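Local atomic coordinates of putative exported protein (Bordetella pertussis Tohama I, PDB entry 2PFZ), a protein that binds pyroglutamic acid as a periplasmic solute receptor, probably to deliver it to a tripartite ATP-independent (TRAP) transporter. Residues 1-7 with 33-39; 93-97 with 297-301. All blocks are in the same frame, centred on the assembly; numbering follows the deposited sequence.

Interaction 1 (1-7 with 33-39); sequences TKWDLPT and KLKITLH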
ATOM      1  N   THR A   1      29.744   1.812  -0.564  1.00 28.25           N
ATOM      2  CA  THR A   1      28.755   0.709  -0.496  1.00 28.41           C
ATOM      3  C   THR A   1      27.621   0.893  -1.503  1.00 27.79           C
ATOM      4  O   THR A   1      27.063   1.984  -1.643  1.00 27.92           O
ATOM      5  CB  THR A   1      28.210   0.561   0.930  1.00 28.57           C
ATOM      6  OG1 THR A   1      29.303   0.214   1.797  1.00 29.43           O
ATOM      7  CG2 THR A   1      27.124  -0.520   1.002  1.00 28.56           C
ATOM      8  N   LYS A   2      27.292  -0.200  -2.189  1.00 26.90           N
ATOM      9  CA  LYS A   2      26.265  -0.200  -3.206  1.00 26.18           C
ATOM     10  C   LYS A   2      25.145  -1.154  -2.783  1.00 24.44           C
ATOM     11  O   LYS A   2      25.399  -2.311  -2.447  1.00 22.88           O
ATOM     12  CB  LYS A   2      26.903  -0.620  -4.540  1.00 26.99           C
ATOM     13  CG  LYS A   2      26.072  -0.398  -5.755  1.00 29.92           C
ATOM     14  CD  LYS A   2      26.855   0.397  -6.797  1.00 32.92           C
ATOM     15  CE  LYS A   2      26.336   0.134  -8.186  1.00 34.38           C
ATOM     16  NZ  LYS A   2      27.325   0.570  -9.208  1.00 34.09           N
ATOM     17  N   TRP A   3      23.909  -0.652  -2.781  1.00 23.08           N
ATOM     18  CA  TRP A   3      22.745  -1.477  -2.430  1.00 21.93           C
ATOM     19  C   TRP A   3      21.774  -1.495  -3.592  1.00 21.13           C
ATOM     20  O   TRP A   3      21.736  -0.553  -4.389  1.00 20.85           O
ATOM     21  CB  TRP A   3      22.015  -0.924  -1.203  1.00 21.73           C
ATOM     22  CG  TRP A   3      22.600  -1.230   0.133  1.00 21.47           C
ATOM     23  CD1 TRP A   3      23.815  -1.820   0.398  1.00 21.77           C
ATOM     24  CD2 TRP A   3      22.040  -0.882   1.406  1.00 21.35           C
ATOM     25  NE1 TRP A   3      24.021  -1.872   1.763  1.00 22.09           N
ATOM     26  CE2 TRP A   3      22.949  -1.303   2.398  1.00 20.77           C
ATOM     27  CE3 TRP A   3      20.847  -0.249   1.806  1.00 20.49           C
ATOM     28  CZ2 TRP A   3      22.695  -1.142   3.773  1.00 21.69           C
ATOM     29  CZ3 TRP A   3      20.604  -0.082   3.166  1.00 22.35           C
ATOM     30  CH2 TRP A   3      21.528  -0.519   4.131  1.00 21.73           C
ATOM     31  N   ASP A   4      20.976  -2.555  -3.680  1.00 20.74           N
ATOM     32  CA  ASP A   4      19.865  -2.619  -4.647  1.00 20.43           C
ATOM     33  C   ASP A   4      18.547  -2.566  -3.925  1.00 19.27           C
ATOM     34  O   ASP A   4      18.395  -3.166  -2.859  1.00 19.03           O
ATOM     35  CB  ASP A   4      19.913  -3.915  -5.443  1.00 20.94           C
ATOM     36  CG  ASP A   4      21.083  -3.957  -6.394  1.00 22.94           C
ATOM     37  OD1 ASP A   4      21.168  -3.115  -7.339  1.00 19.67           O
ATOM     38  OD2 ASP A   4      21.907  -4.867  -6.188  1.00 29.63           O
ATOM     39  N   LEU A   5      17.580  -1.876  -4.532  1.00 19.14           N
ATOM     40  CA  LEU A   5      16.286  -1.650  -3.887  1.00 17.55           C
ATOM     41  C   LEU A   5      15.184  -1.921  -4.899  1.00 17.29           C
ATOM     42  O   LEU A   5      14.925  -1.092  -5.768  1.00 17.84           O
ATOM     43  CB  LEU A   5      16.199  -0.198  -3.379  1.00 17.65           C
ATOM     44  CG  LEU A   5      15.047   0.147  -2.397  1.00 17.93           C
ATOM     45  CD1 LEU A   5      15.279   1.514  -1.713  1.00 18.13           C
ATOM     46  CD2 LEU A   5      13.641   0.067  -3.012  1.00 16.13           C
ATOM     47  N   PRO A   6      14.560  -3.102  -4.836  1.00 16.81           N
ATOM     48  CA  PRO A   6      13.431  -3.345  -5.717  1.00 16.93           C
ATOM     49  C   PRO A   6      12.135  -2.659  -5.278  1.00 16.73           C
ATOM     50  O   PRO A   6      11.815  -2.598  -4.085  1.00 16.01           O
ATOM     51  CB  PRO A   6      13.276  -4.868  -5.662  1.00 16.28           C
ATOM     52  CG  PRO A   6      13.689  -5.214  -4.310  1.00 15.50           C
ATOM     53  CD  PRO A   6      14.867  -4.292  -4.033  1.00 17.13           C
ATOM     54  N   THR A   7      11.426  -2.113  -6.257  1.00 17.19           N
ATOM     55  CA  THR A   7      10.049  -1.699  -6.055  1.00 17.98           C
ATOM     56  C   THR A   7       9.176  -2.314  -7.142  1.00 18.34           C
ATOM     57  O   THR A   7       9.640  -2.572  -8.279  1.00 18.19           O
ATOM     58  CB  THR A   7       9.924  -0.147  -6.013  1.00 18.18           C
ATOM     59  OG1 THR A   7       8.545   0.228  -6.061  1.00 19.60           O
ATOM     60  CG2 THR A   7      10.616   0.537  -7.200  1.00 18.12           C
ATOM     61  N   LYS A  33      28.942   7.624   0.298  1.00 30.29           N
ATOM     62  CA  LYS A  33      29.381   6.335   0.813  1.00 30.48           C
ATOM     63  C   LYS A  33      28.293   5.247   0.693  1.00 29.85           C
ATOM     64  O   LYS A  33      28.582   4.060   0.796  1.00 30.05           O
ATOM     65  CB  LYS A  33      29.887   6.478   2.246  1.00 32.81           C
ATOM     66  CG  LYS A  33      30.807   5.349   2.718  1.00 33.32           C
ATOM     67  CD  LYS A  33      32.173   5.300   1.968  1.00 39.45           C
ATOM     68  CE  LYS A  33      32.976   4.011   2.312  1.00 31.86           C
ATOM     69  NZ  LYS A  33      32.859   2.875   1.336  1.00 37.93           N
ATOM     70  N   LEU A  34      27.046   5.650   0.470  1.00 28.48           N
ATOM     71  CA  LEU A  34      25.994   4.671   0.203  1.00 26.84           C
ATOM     72  C   LEU A  34      25.222   5.033  -1.058  1.00 26.78           C
ATOM     73  O   LEU A  34      24.514   6.046  -1.095  1.00 25.71           O
ATOM     74  CB  LEU A  34      25.061   4.520   1.404  1.00 26.55           C
ATOM     75  CG  LEU A  34      23.919   3.490   1.309  1.00 26.04           C
ATOM     76  CD1 LEU A  34      24.448   2.122   0.868  1.00 25.70           C
ATOM     77  CD2 LEU A  34      23.137   3.396   2.629  1.00 25.67           C
ATOM     78  N   LYS A  35      25.357   4.187  -2.079  1.00 26.29           N
ATOM     79  CA  LYS A  35      24.667   4.415  -3.347  1.00 26.21           C
ATOM     80  C   LYS A  35      23.621   3.349  -3.550  1.00 25.16           C
ATOM     81  O   LYS A  35      23.941   2.171  -3.581  1.00 24.87           O
ATOM     82  CB  LYS A  35      25.629   4.453  -4.529  1.00 26.91           C
ATOM     83  CG  LYS A  35      26.702   5.555  -4.385  1.00 29.33           C
ATOM     84  CD  LYS A  35      26.918   6.282  -5.685  1.00 32.70           C
ATOM     85  CE  LYS A  35      28.181   7.139  -5.645  1.00 35.19           C
ATOM     86  NZ  LYS A  35      28.011   8.379  -4.842  1.00 36.76           N
ATOM     87  N   ILE A  36      22.370   3.773  -3.679  1.00 23.83           N
ATOM     88  CA  ILE A  36      21.275   2.817  -3.833  1.00 23.26           C
ATOM     89  C   ILE A  36      20.735   2.867  -5.256  1.00 22.97           C
ATOM     90  O   ILE A  36      20.395   3.936  -5.776  1.00 23.63           O
ATOM     91  CB  ILE A  36      20.149   3.024  -2.794  1.00 23.27           C
ATOM     92  CG1 ILE A  36      20.691   2.887  -1.376  1.00 23.13           C
ATOM     93  CG2 ILE A  36      18.984   2.016  -3.027  1.00 22.46           C
ATOM     94  CD1 ILE A  36      19.758   3.466  -0.298  1.00 22.82           C
ATOM     95  N   THR A  37      20.701   1.703  -5.880  1.00 22.23           N
ATOM     96  CA  THR A  37      20.144   1.547  -7.190  1.00 22.61           C
ATOM     97  C   THR A  37      18.731   1.024  -7.051  1.00 22.27           C
ATOM     98  O   THR A  37      18.499  -0.013  -6.406  1.00 22.25           O
ATOM     99  CB  THR A  37      20.982   0.559  -8.014  1.00 22.99           C
ATOM    100  OG1 THR A  37      22.302   1.077  -8.144  1.00 24.33           O
ATOM    101  CG2 THR A  37      20.404   0.384  -9.402  1.00 24.64           C
ATOM    102  N   LEU A  38      17.799   1.760  -7.654  1.00 21.79           N
ATOM    103  CA  LEU A  38      16.390   1.386  -7.664  1.00 21.49           C
ATOM    104  C   LEU A  38      16.087   0.505  -8.853  1.00 21.10           C
ATOM    105  O   LEU A  38      16.516   0.796  -9.976  1.00 21.45           O
ATOM    106  CB  LEU A  38      15.520   2.632  -7.791  1.00 21.63           C
ATOM    107  CG  LEU A  38      15.365   3.576  -6.605  1.00 23.62           C
ATOM    108  CD1 LEU A  38      14.469   4.710  -7.082  1.00 27.05           C
ATOM    109  CD2 LEU A  38      14.734   2.857  -5.419  1.00 25.27           C
ATOM    110  N   HIS A  39      15.325  -0.558  -8.606  1.00 20.51           N
ATOM    111  CA  HIS A  39      14.882  -1.445  -9.667  1.00 19.59           C
ATOM    112  C   HIS A  39      13.385  -1.373  -9.733  1.00 19.19           C
ATOM    113  O   HIS A  39      12.697  -1.998  -8.929  1.00 19.39           O
ATOM    114  CB  HIS A  39      15.336  -2.859  -9.373  1.00 19.36           C
ATOM    115  CG  HIS A  39      16.814  -3.013  -9.488  1.00 19.83           C
ATOM    116  ND1 HIS A  39      17.674  -2.780  -8.435  1.00 21.53           N
ATOM    117  CD2 HIS A  39      17.590  -3.300 -10.555  1.00 18.88           C
ATOM    118  CE1 HIS A  39      18.919  -2.954  -8.843  1.00 18.25           C
ATOM    119  NE2 HIS A  39      18.893  -3.270 -10.125  1.00 20.37           N
TER
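W3 and L34, L5 and I36, and L5 and L38 meet along one face of a parallel strand pair, 2-6 beside 35-39, the two strands of a beta-alpha-beta unit whose crossover is helix 14-30. The axes of segments 2-6 and 35-39 approach to 4.6 Å. L34 lays its CD1 methyl over the five-membered ring of W3, 3.8 Å from the centroid and 6° off the ring normal, a CH-pi contact made almost straight down on the face. A chi1 of -178° swings L34 CG opposite its amide N, which also brings the methyl against T1, whose CG2 lies 3.8 Å from L34 CD1. Further along, the I36 CG2 branch reaches L5 CB at 3.6 Å, and L5 and L38 run alongside each other, their CD2 methyls in contact.

Beneath these side chains the backbones are laced by hydrogen bonds that alternate in direction. The N of W3, L5 and T7 gives to the O of K35, T37 and H39 respectively, while T1, W3 and L5 return their carbonyls to the N of K35, T37 and H39. The bond from L5 N to T37 O is distinctly bent, 143° at the hydrogen.

Helix 14-30 packs V26, V23 and T20 against L34, I36 and L38, while I61 of strand 61-65 touches W3 and L5. On the other face, K35 sends its ammonium away from strand 2-6 to a salt bridge with D27. Past the end of strand 2-6, T7 OG1 hydrogen-bonds to E63, and the T7 side chain stands about 10 Å from the bound pyroglutamic acid. At the chain start, the amino group of T1 donates to K33 O at 2.9 Å. This leaves two probably positive groups close together, K33 NZ 3.8 Å from T1 N.

Interaction 2 (93-97 with 297-301); sequences KLYQA and AYRKQ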
ATOM      1  N   LYS A  93      -2.339   7.921  12.322  1.00 15.27           N
ATOM      2  CA  LYS A  93      -2.516   7.431  13.693  1.00 15.45           C
ATOM      3  C   LYS A  93      -2.590   5.911  13.786  1.00 15.56           C
ATOM      4  O   LYS A  93      -2.037   5.311  14.717  1.00 15.75           O
ATOM      5  CB  LYS A  93      -3.742   8.089  14.309  1.00 15.56           C
ATOM      6  CG  LYS A  93      -3.498   9.576  14.491  1.00 17.66           C
ATOM      7  CD  LYS A  93      -4.684  10.361  14.948  1.00 17.76           C
ATOM      8  CE  LYS A  93      -4.160  11.724  15.451  1.00 19.20           C
ATOM      9  NZ  LYS A  93      -4.996  12.895  15.094  1.00 21.40           N
ATOM     10  N   LEU A  94      -3.234   5.274  12.809  1.00 15.05           N
ATOM     11  CA  LEU A  94      -3.267   3.808  12.778  1.00 14.61           C
ATOM     12  C   LEU A  94      -1.860   3.284  12.627  1.00 14.83           C
ATOM     13  O   LEU A  94      -1.464   2.345  13.291  1.00 15.21           O
ATOM     14  CB  LEU A  94      -4.142   3.284  11.626  1.00 14.57           C
ATOM     15  CG  LEU A  94      -4.324   1.753  11.578  1.00 14.53           C
ATOM     16  CD1 LEU A  94      -4.971   1.208  12.877  1.00 13.42           C
ATOM     17  CD2 LEU A  94      -5.179   1.389  10.343  1.00 14.13           C
ATOM     18  N   TYR A  95      -1.111   3.899  11.721  1.00 13.75           N
ATOM     19  CA  TYR A  95       0.297   3.569  11.525  1.00 14.55           C
ATOM     20  C   TYR A  95       1.096   3.656  12.825  1.00 14.80           C
ATOM     21  O   TYR A  95       1.836   2.723  13.163  1.00 14.78           O
ATOM     22  CB  TYR A  95       0.884   4.521  10.466  1.00 13.61           C
ATOM     23  CG  TYR A  95       2.412   4.491  10.296  1.00 14.91           C
ATOM     24  CD1 TYR A  95       3.163   3.321  10.509  1.00 14.94           C
ATOM     25  CD2 TYR A  95       3.087   5.638   9.871  1.00 13.96           C
ATOM     26  CE1 TYR A  95       4.569   3.310  10.320  1.00 14.28           C
ATOM     27  CE2 TYR A  95       4.495   5.638   9.695  1.00 13.03           C
ATOM     28  CZ  TYR A  95       5.212   4.481   9.927  1.00 14.43           C
ATOM     29  OH  TYR A  95       6.579   4.503   9.698  1.00 16.57           O
ATOM     30  N   GLN A  96       0.994   4.780  13.528  1.00 15.60           N
ATOM     31  CA  GLN A  96       1.740   4.965  14.784  1.00 16.85           C
ATOM     32  C   GLN A  96       1.420   3.898  15.826  1.00 16.98           C
ATOM     33  O   GLN A  96       2.317   3.412  16.512  1.00 17.15           O
ATOM     34  CB  GLN A  96       1.502   6.373  15.336  1.00 17.34           C
ATOM     35  CG  GLN A  96       2.094   7.491  14.455  1.00 17.84           C
ATOM     36  CD  GLN A  96       3.556   7.263  14.065  1.00 20.34           C
ATOM     37  OE1 GLN A  96       3.872   6.984  12.909  1.00 22.51           O
ATOM     38  NE2 GLN A  96       4.449   7.408  15.016  1.00 20.10           N
ATOM     39  N   ALA A  97       0.144   3.505  15.901  1.00 16.98           N
ATOM     40  CA  ALA A  97      -0.318   2.397  16.745  1.00 16.63           C
ATOM     41  C   ALA A  97       0.296   1.035  16.316  1.00 17.05           C
ATOM     42  O   ALA A  97       0.702   0.198  17.160  1.00 17.47           O
ATOM     43  CB  ALA A  97      -1.832   2.333  16.683  1.00 16.83           C
ATOM     44  N   ALA A 297      -4.391   1.254  21.169  1.00 19.62           N
ATOM     45  CA  ALA A 297      -3.489   2.392  20.924  1.00 19.09           C
ATOM     46  C   ALA A 297      -4.006   3.300  19.825  1.00 18.96           C
ATOM     47  O   ALA A 297      -3.868   4.514  19.908  1.00 17.71           O
ATOM     48  CB  ALA A 297      -2.058   1.927  20.598  1.00 19.77           C
ATOM     49  N   TYR A 298      -4.606   2.714  18.788  1.00 18.82           N
ATOM     50  CA  TYR A 298      -5.172   3.514  17.702  1.00 19.76           C
ATOM     51  C   TYR A 298      -6.352   4.359  18.198  1.00 20.92           C
ATOM     52  O   TYR A 298      -6.522   5.526  17.805  1.00 20.25           O
ATOM     53  CB  TYR A 298      -5.625   2.595  16.573  1.00 18.39           C
ATOM     54  CG  TYR A 298      -6.462   3.260  15.511  1.00 17.20           C
ATOM     55  CD1 TYR A 298      -5.960   4.341  14.778  1.00 16.30           C
ATOM     56  CD2 TYR A 298      -7.756   2.820  15.237  1.00 16.60           C
ATOM     57  CE1 TYR A 298      -6.730   4.968  13.801  1.00 16.99           C
ATOM     58  CE2 TYR A 298      -8.535   3.443  14.253  1.00 14.71           C
ATOM     59  CZ  TYR A 298      -8.006   4.508  13.543  1.00 15.77           C
ATOM     60  OH  TYR A 298      -8.737   5.146  12.557  1.00 17.14           O
ATOM     61  N   ARG A 299      -7.171   3.741  19.038  1.00 22.90           N
ATOM     62  CA  ARG A 299      -8.377   4.387  19.531  1.00 25.41           C
ATOM     63  C   ARG A 299      -8.067   5.449  20.577  1.00 26.96           C
ATOM     64  O   ARG A 299      -8.921   6.288  20.850  1.00 27.48           O
ATOM     65  CB  ARG A 299      -9.382   3.356  20.065  1.00 25.44           C
ATOM     66  CG  ARG A 299      -9.986   2.523  18.963  1.00 26.17           C
ATOM     67  CD  ARG A 299     -10.983   1.504  19.478  1.00 28.72           C
ATOM     68  NE  ARG A 299     -11.544   0.786  18.342  1.00 30.65           N
ATOM     69  CZ  ARG A 299     -12.071  -0.433  18.379  1.00 32.53           C
ATOM     70  NH1 ARG A 299     -12.138  -1.119  19.523  1.00 31.62           N
ATOM     71  NH2 ARG A 299     -12.536  -0.964  17.256  1.00 33.19           N
ATOM     72  N   LYS A 300      -6.848   5.422  21.122  1.00 28.54           N
ATOM     73  CA  LYS A 300      -6.372   6.416  22.095  1.00 30.92           C
ATOM     74  C   LYS A 300      -5.812   7.664  21.432  1.00 31.74           C
ATOM     75  O   LYS A 300      -5.585   8.671  22.086  1.00 32.64           O
ATOM     76  CB  LYS A 300      -5.246   5.850  22.947  1.00 30.51           C
ATOM     77  CG  LYS A 300      -5.627   4.916  24.085  1.00 33.20           C
ATOM     78  CD  LYS A 300      -4.310   4.304  24.579  1.00 35.26           C
ATOM     79  CE  LYS A 300      -4.409   3.567  25.907  1.00 37.78           C
ATOM     80  NZ  LYS A 300      -3.019   3.301  26.362  1.00 38.37           N
ATOM     81  N   GLN A 301      -5.542   7.609  20.144  1.00 33.41           N
ATOM     82  CA  GLN A 301      -4.940   8.773  19.503  1.00 34.68           C
ATOM     83  C   GLN A 301      -5.953   9.827  19.085  1.00 35.24           C
ATOM     84  O   GLN A 301      -7.129   9.527  18.838  1.00 35.70           O
ATOM     85  CB  GLN A 301      -4.068   8.344  18.344  1.00 35.08           C
ATOM     86  CG  GLN A 301      -2.894   7.570  18.853  1.00 36.44           C
ATOM     87  CD  GLN A 301      -2.014   7.124  17.772  1.00 36.98           C
ATOM     88  OE1 GLN A 301      -2.179   6.022  17.256  1.00 38.13           O
ATOM     89  NE2 GLN A 301      -1.063   7.977  17.389  1.00 37.00           N
ATOM     90  OXT GLN A 301      -5.604  11.000  19.004  1.00 35.69           O
TER
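Near-trans chi1 angles, 169° for Y298 and -176° for L94, bring the L94 branch over one face of the tyrosine ring. L94 CD1 sits 3.9 Å from the centroid of the Y298 ring, 20° off its normal, in a CH-pi contact displaced toward the rim at CG. The CD1 side of the same ring presses on the helix backbone, Y298 CD1 lying 3.4 Å from L94 CA, and the carbonyl carbon of K93 comes up at the ring edge. The ring's far end is fixed as well, since Y298 OH hydrogen-bonds to the carbonyl of L84.

Here the C-terminal helix 289-299 docks on helix 88-107, and small residues let the two come close. A97 CB touches Y298 N at 3.5 Å and A297 CB at 3.9 Å.

One turn before A97, K93 meets Q301, and the two side chains pass antiparallel, K93 CD lying 4.0 Å from Q301 CB. K93 NZ forms its salt bridge with D89, and the C-terminal carboxylate stays beyond salt-bridge range, with Q301 OXT 4.4 Å from K93 NZ.

Overall arrangement
From the N terminus, strand 2-6 opens interaction 1, the chain crosses over through helix 14-30, and strand 35-39 closes a short loop in which 25 residues separate the two segments. Interaction 2 opens only later, on helix 88-107. From there 199 residues, including the strands of the six-stranded mixed sheet and the long helix 222-256, pass before helix 289-299 brings the C terminus back. The two loops are therefore in series, neither nested nor crossed. The centres of interaction 1 and interaction 2 lie about 32 Å apart, and the nearest atoms of interactions 1 and 2 about 15 Å apart, without touching. Interaction 1 ties together neighbouring elements at the start of the chain, whereas interaction 2 anchors its very end to a much earlier helix.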